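Local coordinates for protein beta-mannosidase (Trichoderma harzianum, PDB 4CVU) that probably removes terminal beta-mannosyl residues from saccharides by hydrolysis, as a fungal glycoside hydrolase of family 2, at residues 382-396 against 415-428. Numbering follows the deposited sequence.
Sequences FYAKGANLIPPDAFW and NFNMLRVWSSGTYL
With chi1 at 55°, Asn417 holds its CG between its own backbone N and carbonyl carbon, which sets the amide against the edge of strand 384-389; Arg420, with CG anti to the backbone N (chi1 164°), runs extended past Asn388. The side-chain amide of Asn417 bonds to the strand much as a backbone peptide would. Its ND2 donates to Tyr383 O (3.2 Å), nearly in the amide plane, while its OD1 accepts from Lys385 N at 3.0 Å. Lys385 O is itself gripped by two donors, Asn417 N and, through a more bent bond, Met418 N.

Regular parallel pairing follows: Arg420 N reaches Ala387 O at 3.0 Å, and Leu389 N returns to Arg420 O at 2.9 Å. Helix 401-413 links the two strands in a beta-alpha-beta crossover, consistent with the (beta/alpha)8 barrel of family 2 enzymes, and strand 702-705 flanks 384-389 on its other edge. Farther along, Thr426 CG2 rests against the Trp396 indole, 3.6 Å from CE2, and Leu428 CD2 meets Trp396 CH2.

On the face carrying Asn388 and Arg420, NH1 of Arg420 donates to Asn388 OD1 at 2.8 Å, a bent bond tilted from the guanidinium plane. NH1 is shared with Glu594, and NE pairs with Glu446; these two salt bridges more likely set the guanidinium's orientation, with Asn388 as a third partner.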
ATOM      1  N   PHE A 382      12.964  45.297   8.081  1.00 40.12           N
ATOM      2  CA  PHE A 382      12.511  44.252   8.979  1.00 40.18           C
ATOM      3  C   PHE A 382      13.333  42.980   8.775  1.00 39.70           C
ATOM      4  O   PHE A 382      13.911  42.783   7.688  1.00 39.83           O
ATOM      5  CB  PHE A 382      11.022  43.970   8.764  1.00 39.83           C
ATOM      6  CG  PHE A 382      10.717  43.419   7.405  1.00 40.29           C
ATOM      7  CD1 PHE A 382      10.494  44.259   6.345  1.00 38.92           C
ATOM      8  CD2 PHE A 382      10.713  42.038   7.190  1.00 38.13           C
ATOM      9  CE1 PHE A 382      10.241  43.746   5.087  1.00 39.41           C
ATOM     10  CE2 PHE A 382      10.451  41.523   5.937  1.00 38.55           C
ATOM     11  CZ  PHE A 382      10.223  42.373   4.881  1.00 39.05           C
ATOM     12  N   TYR A 383      13.384  42.135   9.801  1.00 38.91           N
ATOM     13  CA  TYR A 383      14.057  40.843   9.685  1.00 38.11           C
ATOM     14  C   TYR A 383      13.093  39.838   9.025  1.00 37.58           C
ATOM     15  O   TYR A 383      12.051  39.539   9.614  1.00 37.33           O
ATOM     16  CB  TYR A 383      14.485  40.288  11.053  1.00 38.72           C
ATOM     17  CG  TYR A 383      15.550  39.225  10.882  1.00 38.46           C
ATOM     18  CD1 TYR A 383      15.209  37.915  10.595  1.00 39.42           C
ATOM     19  CD2 TYR A 383      16.895  39.559  10.927  1.00 38.99           C
ATOM     20  CE1 TYR A 383      16.176  36.946  10.378  1.00 39.67           C
ATOM     21  CE2 TYR A 383      17.869  38.599  10.712  1.00 41.33           C
ATOM     22  CZ  TYR A 383      17.504  37.293  10.426  1.00 40.34           C
ATOM     23  OH  TYR A 383      18.450  36.318  10.183  1.00 40.79           O
ATOM     24  N   ALA A 384      13.431  39.337   7.842  1.00 35.73           N
ATOM     25  CA  ALA A 384      12.550  38.358   7.161  1.00 35.63           C
ATOM     26  C   ALA A 384      12.746  36.982   7.767  1.00 34.27           C
ATOM     27  O   ALA A 384      13.868  36.598   8.096  1.00 33.20           O
ATOM     28  CB  ALA A 384      12.829  38.338   5.680  1.00 35.73           C
ATOM     29  N   LYS A 385      11.640  36.272   7.988  1.00 32.86           N
ATOM     30  CA  LYS A 385      11.695  34.985   8.627  1.00 33.43           C
ATOM     31  C   LYS A 385      10.764  34.082   7.829  1.00 33.59           C
ATOM     32  O   LYS A 385       9.634  34.458   7.618  1.00 32.99           O
ATOM     33  CB  LYS A 385      11.214  35.103  10.063  1.00 34.45           C
ATOM     34  CG  LYS A 385      12.084  35.986  10.984  1.00 35.49           C
ATOM     35  CD  LYS A 385      11.589  36.040  12.430  1.00 35.95           C
ATOM     36  CE  LYS A 385      10.146  36.546  12.498  1.00 37.59           C
ATOM     37  NZ  LYS A 385       9.633  36.808  13.868  1.00 37.37           N
ATOM     38  N   GLY A 386      11.254  32.958   7.341  1.00 33.35           N
ATOM     39  CA  GLY A 386      10.373  31.995   6.671  1.00 34.74           C
ATOM     40  C   GLY A 386      11.149  30.907   5.965  1.00 34.95           C
ATOM     41  O   GLY A 386      12.128  30.359   6.541  1.00 33.28           O
ATOM     42  N   ALA A 387      10.677  30.561   4.756  1.00 33.70           N
ATOM     43  CA  ALA A 387      11.157  29.365   4.014  1.00 33.94           C
ATOM     44  C   ALA A 387      10.855  29.442   2.516  1.00 32.22           C
ATOM     45  O   ALA A 387      10.235  30.406   2.067  1.00 33.43           O
ATOM     46  CB  ALA A 387      10.568  28.088   4.593  1.00 33.69           C
ATOM     47  N   ASN A 388      11.303  28.430   1.761  1.00 32.05           N
ATOM     48  CA  ASN A 388      11.066  28.347   0.316  1.00 32.08           C
ATOM     49  C   ASN A 388       9.847  27.460   0.030  1.00 31.58           C
ATOM     50  O   ASN A 388       9.778  26.341   0.473  1.00 31.49           O
ATOM     51  CB  ASN A 388      12.265  27.776  -0.367  1.00 32.43           C
ATOM     52  CG  ASN A 388      13.450  28.765  -0.369  1.00 32.72           C
ATOM     53  OD1 ASN A 388      13.710  29.438  -1.383  1.00 33.55           O
ATOM     54  ND2 ASN A 388      14.147  28.855   0.722  1.00 32.78           N
ATOM     55  N   LEU A 389       8.896  28.000  -0.675  1.00 31.57           N
ATOM     56  CA  LEU A 389       7.679  27.282  -1.062  1.00 31.21           C
ATOM     57  C   LEU A 389       7.911  26.643  -2.418  1.00 31.76           C
ATOM     58  O   LEU A 389       8.200  27.333  -3.407  1.00 32.68           O
ATOM     59  CB  LEU A 389       6.531  28.266  -1.151  1.00 31.98           C
ATOM     60  CG  LEU A 389       5.215  27.664  -1.664  1.00 32.03           C
ATOM     61  CD1 LEU A 389       4.684  26.702  -0.629  1.00 32.84           C
ATOM     62  CD2 LEU A 389       4.236  28.785  -1.954  1.00 33.13           C
ATOM     63  N   ILE A 390       7.769  25.328  -2.475  1.00 30.88           N
ATOM     64  CA  ILE A 390       7.820  24.583  -3.724  1.00 30.30           C
ATOM     65  C   ILE A 390       6.383  24.136  -4.058  1.00 31.38           C
ATOM     66  O   ILE A 390       5.488  24.239  -3.212  1.00 31.30           O
ATOM     67  CB  ILE A 390       8.774  23.377  -3.658  1.00 30.15           C
ATOM     68  CG1 ILE A 390       8.275  22.347  -2.656  1.00 29.84           C
ATOM     69  CG2 ILE A 390      10.204  23.834  -3.320  1.00 30.92           C
ATOM     70  CD1 ILE A 390       8.521  20.922  -3.075  1.00 30.92           C
ATOM     71  N   PRO A 391       6.141  23.699  -5.288  1.00 32.38           N
ATOM     72  CA  PRO A 391       4.751  23.289  -5.594  1.00 33.51           C
ATOM     73  C   PRO A 391       4.289  22.189  -4.647  1.00 33.47           C
ATOM     74  O   PRO A 391       4.990  21.201  -4.477  1.00 35.07           O
ATOM     75  CB  PRO A 391       4.840  22.772  -7.022  1.00 33.11           C
ATOM     76  CG  PRO A 391       6.061  23.435  -7.577  1.00 32.86           C
ATOM     77  CD  PRO A 391       7.027  23.574  -6.461  1.00 31.75           C
ATOM     78  N   PRO A 392       3.112  22.346  -4.044  1.00 35.80           N
ATOM     79  CA  PRO A 392       2.590  21.287  -3.107  1.00 36.85           C
ATOM     80  C   PRO A 392       2.196  19.951  -3.779  1.00 35.50           C
ATOM     81  O   PRO A 392       2.016  18.962  -3.074  1.00 34.12           O
ATOM     82  CB  PRO A 392       1.338  21.944  -2.519  1.00 36.28           C
ATOM     83  CG  PRO A 392       0.861  22.825  -3.641  1.00 36.33           C
ATOM     84  CD  PRO A 392       2.123  23.399  -4.271  1.00 35.77           C
ATOM     85  N   ASP A 393       2.102  19.901  -5.114  1.00 34.52           N
ATOM     86  CA  ASP A 393       1.619  18.719  -5.794  1.00 35.64           C
ATOM     87  C   ASP A 393       2.277  18.669  -7.160  1.00 36.50           C
ATOM     88  O   ASP A 393       2.680  19.697  -7.709  1.00 37.91           O
ATOM     89  CB  ASP A 393       0.100  18.769  -5.860  1.00 35.16           C
ATOM     90  CG  ASP A 393      -0.570  17.386  -5.978  1.00 34.64           C
ATOM     91  OD1 ASP A 393      -0.617  16.806  -7.110  1.00 34.44           O
ATOM     92  OD2 ASP A 393      -1.097  16.863  -4.948  1.00 34.01           O
ATOM     93  N   ALA A 394       2.422  17.467  -7.707  1.00 35.67           N
ATOM     94  CA  ALA A 394       2.912  17.364  -9.070  1.00 35.53           C
ATOM     95  C   ALA A 394       1.805  17.723 -10.085  1.00 36.24           C
ATOM     96  O   ALA A 394       2.097  17.961 -11.269  1.00 37.05           O
ATOM     97  CB  ALA A 394       3.507  15.984  -9.331  1.00 36.15           C
ATOM     98  N   PHE A 395       0.553  17.742  -9.630  1.00 34.27           N
ATOM     99  CA  PHE A 395      -0.587  18.064 -10.466  1.00 33.67           C
ATOM    100  C   PHE A 395      -1.359  19.263  -9.902  1.00 34.35           C
ATOM    101  O   PHE A 395      -2.196  19.150  -9.011  1.00 36.53           O
ATOM    102  CB  PHE A 395      -1.479  16.836 -10.616  1.00 33.24           C
ATOM    103  CG  PHE A 395      -0.706  15.592 -10.911  1.00 32.11           C
ATOM    104  CD1 PHE A 395      -0.208  15.351 -12.192  1.00 32.87           C
ATOM    105  CD2 PHE A 395      -0.439  14.694  -9.941  1.00 30.61           C
ATOM    106  CE1 PHE A 395       0.518  14.205 -12.462  1.00 32.23           C
ATOM    107  CE2 PHE A 395       0.304  13.568 -10.192  1.00 31.38           C
ATOM    108  CZ  PHE A 395       0.793  13.318 -11.459  1.00 31.77           C
ATOM    109  N   TRP A 396      -1.064  20.421 -10.441  1.00 34.29           N
ATOM    110  CA  TRP A 396      -1.587  21.683  -9.916  1.00 34.44           C
ATOM    111  C   TRP A 396      -3.117  21.713  -9.862  1.00 34.76           C
ATOM    112  O   TRP A 396      -3.673  22.192  -8.889  1.00 33.85           O
ATOM    113  CB  TRP A 396      -1.045  22.882 -10.710  1.00 33.50           C
ATOM    114  CG  TRP A 396       0.260  23.428 -10.125  1.00 32.00           C
ATOM    115  CD1 TRP A 396       1.523  23.218 -10.591  1.00 32.80           C
ATOM    116  CD2 TRP A 396       0.391  24.210  -8.947  1.00 31.68           C
ATOM    117  NE1 TRP A 396       2.448  23.847  -9.773  1.00 31.81           N
ATOM    118  CE2 TRP A 396       1.766  24.477  -8.761  1.00 31.34           C
ATOM    119  CE3 TRP A 396      -0.524  24.749  -8.040  1.00 31.72           C
ATOM    120  CZ2 TRP A 396       2.232  25.237  -7.728  1.00 30.75           C
ATOM    121  CZ3 TRP A 396      -0.068  25.496  -7.013  1.00 32.03           C
ATOM    122  CH2 TRP A 396       1.317  25.761  -6.866  1.00 31.50           C
ATOM    123  N   ASN A 415       5.803  31.438  12.920  1.00 37.12           N
ATOM    124  CA  ASN A 415       6.163  32.847  12.993  1.00 38.46           C
ATOM    125  C   ASN A 415       6.794  33.413  11.711  1.00 37.97           C
ATOM    126  O   ASN A 415       7.632  34.272  11.810  1.00 38.07           O
ATOM    127  CB  ASN A 415       7.100  33.116  14.221  1.00 38.57           C
ATOM    128  CG  ASN A 415       6.442  32.795  15.543  1.00 40.20           C
ATOM    129  OD1 ASN A 415       5.395  33.301  15.854  1.00 39.78           O
ATOM    130  ND2 ASN A 415       7.030  31.912  16.296  1.00 40.10           N
ATOM    131  N   PHE A 416       6.366  32.939  10.536  1.00 34.38           N
ATOM    132  CA  PHE A 416       6.858  33.437   9.268  1.00 34.95           C
ATOM    133  C   PHE A 416       6.349  34.858   8.986  1.00 35.71           C
ATOM    134  O   PHE A 416       5.339  35.240   9.467  1.00 36.02           O
ATOM    135  CB  PHE A 416       6.412  32.532   8.090  1.00 34.09           C
ATOM    136  CG  PHE A 416       7.197  31.272   7.914  1.00 33.37           C
ATOM    137  CD1 PHE A 416       7.611  30.528   8.974  1.00 33.78           C
ATOM    138  CD2 PHE A 416       7.436  30.803   6.683  1.00 32.58           C
ATOM    139  CE1 PHE A 416       8.262  29.344   8.783  1.00 33.55           C
ATOM    140  CE2 PHE A 416       8.086  29.639   6.493  1.00 32.35           C
ATOM    141  CZ  PHE A 416       8.489  28.902   7.541  1.00 32.72           C
ATOM    142  N   ASN A 417       7.080  35.649   8.228  1.00 34.23           N
ATOM    143  CA  ASN A 417       6.518  36.809   7.563  1.00 33.93           C
ATOM    144  C   ASN A 417       6.792  36.807   6.076  1.00 33.80           C
ATOM    145  O   ASN A 417       6.330  37.708   5.374  1.00 34.31           O
ATOM    146  CB  ASN A 417       6.957  38.118   8.222  1.00 34.70           C
ATOM    147  CG  ASN A 417       8.447  38.242   8.308  1.00 34.06           C
ATOM    148  OD1 ASN A 417       9.140  37.747   7.450  1.00 33.49           O
ATOM    149  ND2 ASN A 417       8.944  38.802   9.400  1.00 35.65           N
ATOM    150  N   MET A 418       7.456  35.754   5.574  1.00 32.56           N
ATOM    151  CA  MET A 418       7.816  35.671   4.159  1.00 33.26           C
ATOM    152  C   MET A 418       7.948  34.221   3.702  1.00 31.90           C
ATOM    153  O   MET A 418       8.391  33.358   4.479  1.00 31.95           O
ATOM    154  CB  MET A 418       9.170  36.401   3.912  1.00 32.99           C
ATOM    155  CG  MET A 418       9.571  36.500   2.455  1.00 33.62           C
ATOM    156  SD  MET A 418      11.130  37.426   2.235  1.00 35.31           S
ATOM    157  CE  MET A 418      10.539  39.096   2.144  1.00 34.52           C
ATOM    158  N   LEU A 419       7.499  33.974   2.463  1.00 32.72           N
ATOM    159  CA  LEU A 419       7.868  32.822   1.675  1.00 32.56           C
ATOM    160  C   LEU A 419       8.570  33.270   0.409  1.00 34.25           C
ATOM    161  O   LEU A 419       8.161  34.253  -0.252  1.00 36.42           O
ATOM    162  CB  LEU A 419       6.640  31.944   1.295  1.00 32.52           C
ATOM    163  CG  LEU A 419       5.830  31.353   2.431  1.00 31.56           C
ATOM    164  CD1 LEU A 419       4.507  30.780   1.927  1.00 32.82           C
ATOM    165  CD2 LEU A 419       6.599  30.282   3.154  1.00 32.10           C
ATOM    166  N   ARG A 420       9.604  32.529   0.016  1.00 33.62           N
ATOM    167  CA  ARG A 420      10.135  32.646  -1.310  1.00 34.36           C
ATOM    168  C   ARG A 420       9.458  31.650  -2.208  1.00 34.14           C
ATOM    169  O   ARG A 420       9.603  30.451  -1.989  1.00 34.37           O
ATOM    170  CB  ARG A 420      11.636  32.381  -1.337  1.00 33.12           C
ATOM    171  CG  ARG A 420      12.141  32.125  -2.739  1.00 33.28           C
ATOM    172  CD  ARG A 420      13.639  32.333  -2.788  1.00 32.67           C
ATOM    173  NE  ARG A 420      14.193  31.997  -4.098  1.00 33.89           N
ATOM    174  CZ  ARG A 420      15.066  31.028  -4.362  1.00 34.56           C
ATOM    175  NH1 ARG A 420      15.525  30.208  -3.427  1.00 37.18           N
ATOM    176  NH2 ARG A 420      15.493  30.876  -5.599  1.00 37.66           N
ATOM    177  N   VAL A 421       8.740  32.146  -3.209  1.00 34.20           N
ATOM    178  CA  VAL A 421       8.064  31.312  -4.179  1.00 35.14           C
ATOM    179  C   VAL A 421       9.095  30.923  -5.250  1.00 34.79           C
ATOM    180  O   VAL A 421       9.328  31.635  -6.221  1.00 35.39           O
ATOM    181  CB  VAL A 421       6.821  31.990  -4.792  1.00 35.56           C
ATOM    182  CG1 VAL A 421       6.044  31.008  -5.656  1.00 36.43           C
ATOM    183  CG2 VAL A 421       5.925  32.520  -3.714  1.00 35.26           C
ATOM    184  N   TRP A 422       9.683  29.754  -5.027  1.00 35.20           N
ATOM    185  CA  TRP A 422      10.819  29.228  -5.736  1.00 35.20           C
ATOM    186  C   TRP A 422      10.559  28.982  -7.219  1.00 35.43           C
ATOM    187  O   TRP A 422       9.505  28.485  -7.584  1.00 34.10           O
ATOM    188  CB  TRP A 422      11.214  27.901  -5.047  1.00 35.47           C
ATOM    189  CG  TRP A 422      12.298  27.135  -5.768  1.00 33.91           C
ATOM    190  CD1 TRP A 422      13.649  27.349  -5.658  1.00 33.63           C
ATOM    191  CD2 TRP A 422      12.130  26.067  -6.693  1.00 32.73           C
ATOM    192  NE1 TRP A 422      14.331  26.447  -6.442  1.00 33.50           N
ATOM    193  CE2 TRP A 422      13.421  25.661  -7.100  1.00 33.59           C
ATOM    194  CE3 TRP A 422      11.012  25.421  -7.247  1.00 33.56           C
ATOM    195  CZ2 TRP A 422      13.626  24.635  -8.035  1.00 33.39           C
ATOM    196  CZ3 TRP A 422      11.211  24.398  -8.154  1.00 33.55           C
ATOM    197  CH2 TRP A 422      12.506  24.019  -8.551  1.00 33.76           C
ATOM    198  N   SER A 423      11.526  29.316  -8.070  1.00 35.40           N
ATOM    199  CA  SER A 423      11.443  28.953  -9.507  1.00 35.29           C
ATOM    200  C   SER A 423      12.312  27.719  -9.748  1.00 34.29           C
ATOM    201  O   SER A 423      13.433  27.673  -9.246  1.00 34.85           O
ATOM    202  CB  SER A 423      11.883  30.132 -10.405  1.00 35.21           C
ATOM    203  OG  SER A 423      13.218  30.583 -10.083  1.00 36.76           O
ATOM    204  N   SER A 424      11.848  26.723 -10.514  1.00 34.35           N
ATOM    205  CA  SER A 424      10.600  26.712 -11.246  1.00 33.82           C
ATOM    206  C   SER A 424       9.809  25.464 -10.993  1.00 34.38           C
ATOM    207  O   SER A 424      10.235  24.346 -11.334  1.00 33.14           O
ATOM    208  CB  SER A 424      10.807  26.869 -12.768  1.00 35.56           C
ATOM    209  OG  SER A 424       9.615  26.538 -13.525  1.00 34.93           O
ATOM    210  N   GLY A 425       8.816  25.720 -10.154  1.00 37.81           N
ATOM    211  CA  GLY A 425       7.408  25.375 -10.320  1.00 38.68           C
ATOM    212  C   GLY A 425       6.760  26.428 -11.213  1.00 35.96           C
ATOM    213  O   GLY A 425       6.985  26.436 -12.442  1.00 34.21           O
ATOM    214  N   THR A 426       5.958  27.303 -10.629  1.00 35.85           N
ATOM    215  CA  THR A 426       5.113  28.132 -11.459  1.00 36.81           C
ATOM    216  C   THR A 426       4.702  29.477 -10.902  1.00 37.95           C
ATOM    217  O   THR A 426       4.889  29.720  -9.711  1.00 38.87           O
ATOM    218  CB  THR A 426       3.837  27.330 -11.771  1.00 37.20           C
ATOM    219  OG1 THR A 426       3.207  27.867 -12.945  1.00 40.87           O
ATOM    220  CG2 THR A 426       2.887  27.363 -10.644  1.00 37.98           C
ATOM    221  N   TYR A 427       4.073  30.314 -11.755  1.00 36.93           N
ATOM    222  CA  TYR A 427       3.393  31.539 -11.302  1.00 37.02           C
ATOM    223  C   TYR A 427       2.117  31.143 -10.594  1.00 37.91           C
ATOM    224  O   TYR A 427       1.269  30.486 -11.176  1.00 38.26           O
ATOM    225  CB  TYR A 427       3.084  32.543 -12.461  1.00 37.31           C
ATOM    226  CG  TYR A 427       4.282  32.854 -13.316  1.00 37.39           C
ATOM    227  CD1 TYR A 427       5.213  33.804 -12.923  1.00 38.16           C
ATOM    228  CD2 TYR A 427       4.528  32.135 -14.481  1.00 37.86           C
ATOM    229  CE1 TYR A 427       6.335  34.064 -13.693  1.00 37.07           C
ATOM    230  CE2 TYR A 427       5.636  32.394 -15.263  1.00 37.51           C
ATOM    231  CZ  TYR A 427       6.549  33.337 -14.849  1.00 38.18           C
ATOM    232  OH  TYR A 427       7.666  33.543 -15.629  1.00 38.60           O
ATOM    233  N   LEU A 428       1.978  31.548  -9.327  1.00 39.12           N
ATOM    234  CA  LEU A 428       0.836  31.128  -8.543  1.00 38.49           C
ATOM    235  C   LEU A 428      -0.441  31.750  -9.046  1.00 41.63           C
ATOM    236  O   LEU A 428      -0.486  32.925  -9.468  1.00 40.93           O
ATOM    237  CB  LEU A 428       1.004  31.456  -7.045  1.00 38.59           C
ATOM    238  CG  LEU A 428       2.220  30.859  -6.324  1.00 37.72           C
ATOM    239  CD1 LEU A 428       2.177  31.246  -4.864  1.00 38.29           C
ATOM    240  CD2 LEU A 428       2.295  29.341  -6.461  1.00 38.43           C
TER
HETATM  241  O   HOH W   1       6.894  37.254  13.313  1.00 37.77           O
HETATM  242  O   HOH W   2       7.504  27.254  -6.193  1.00 42.15           O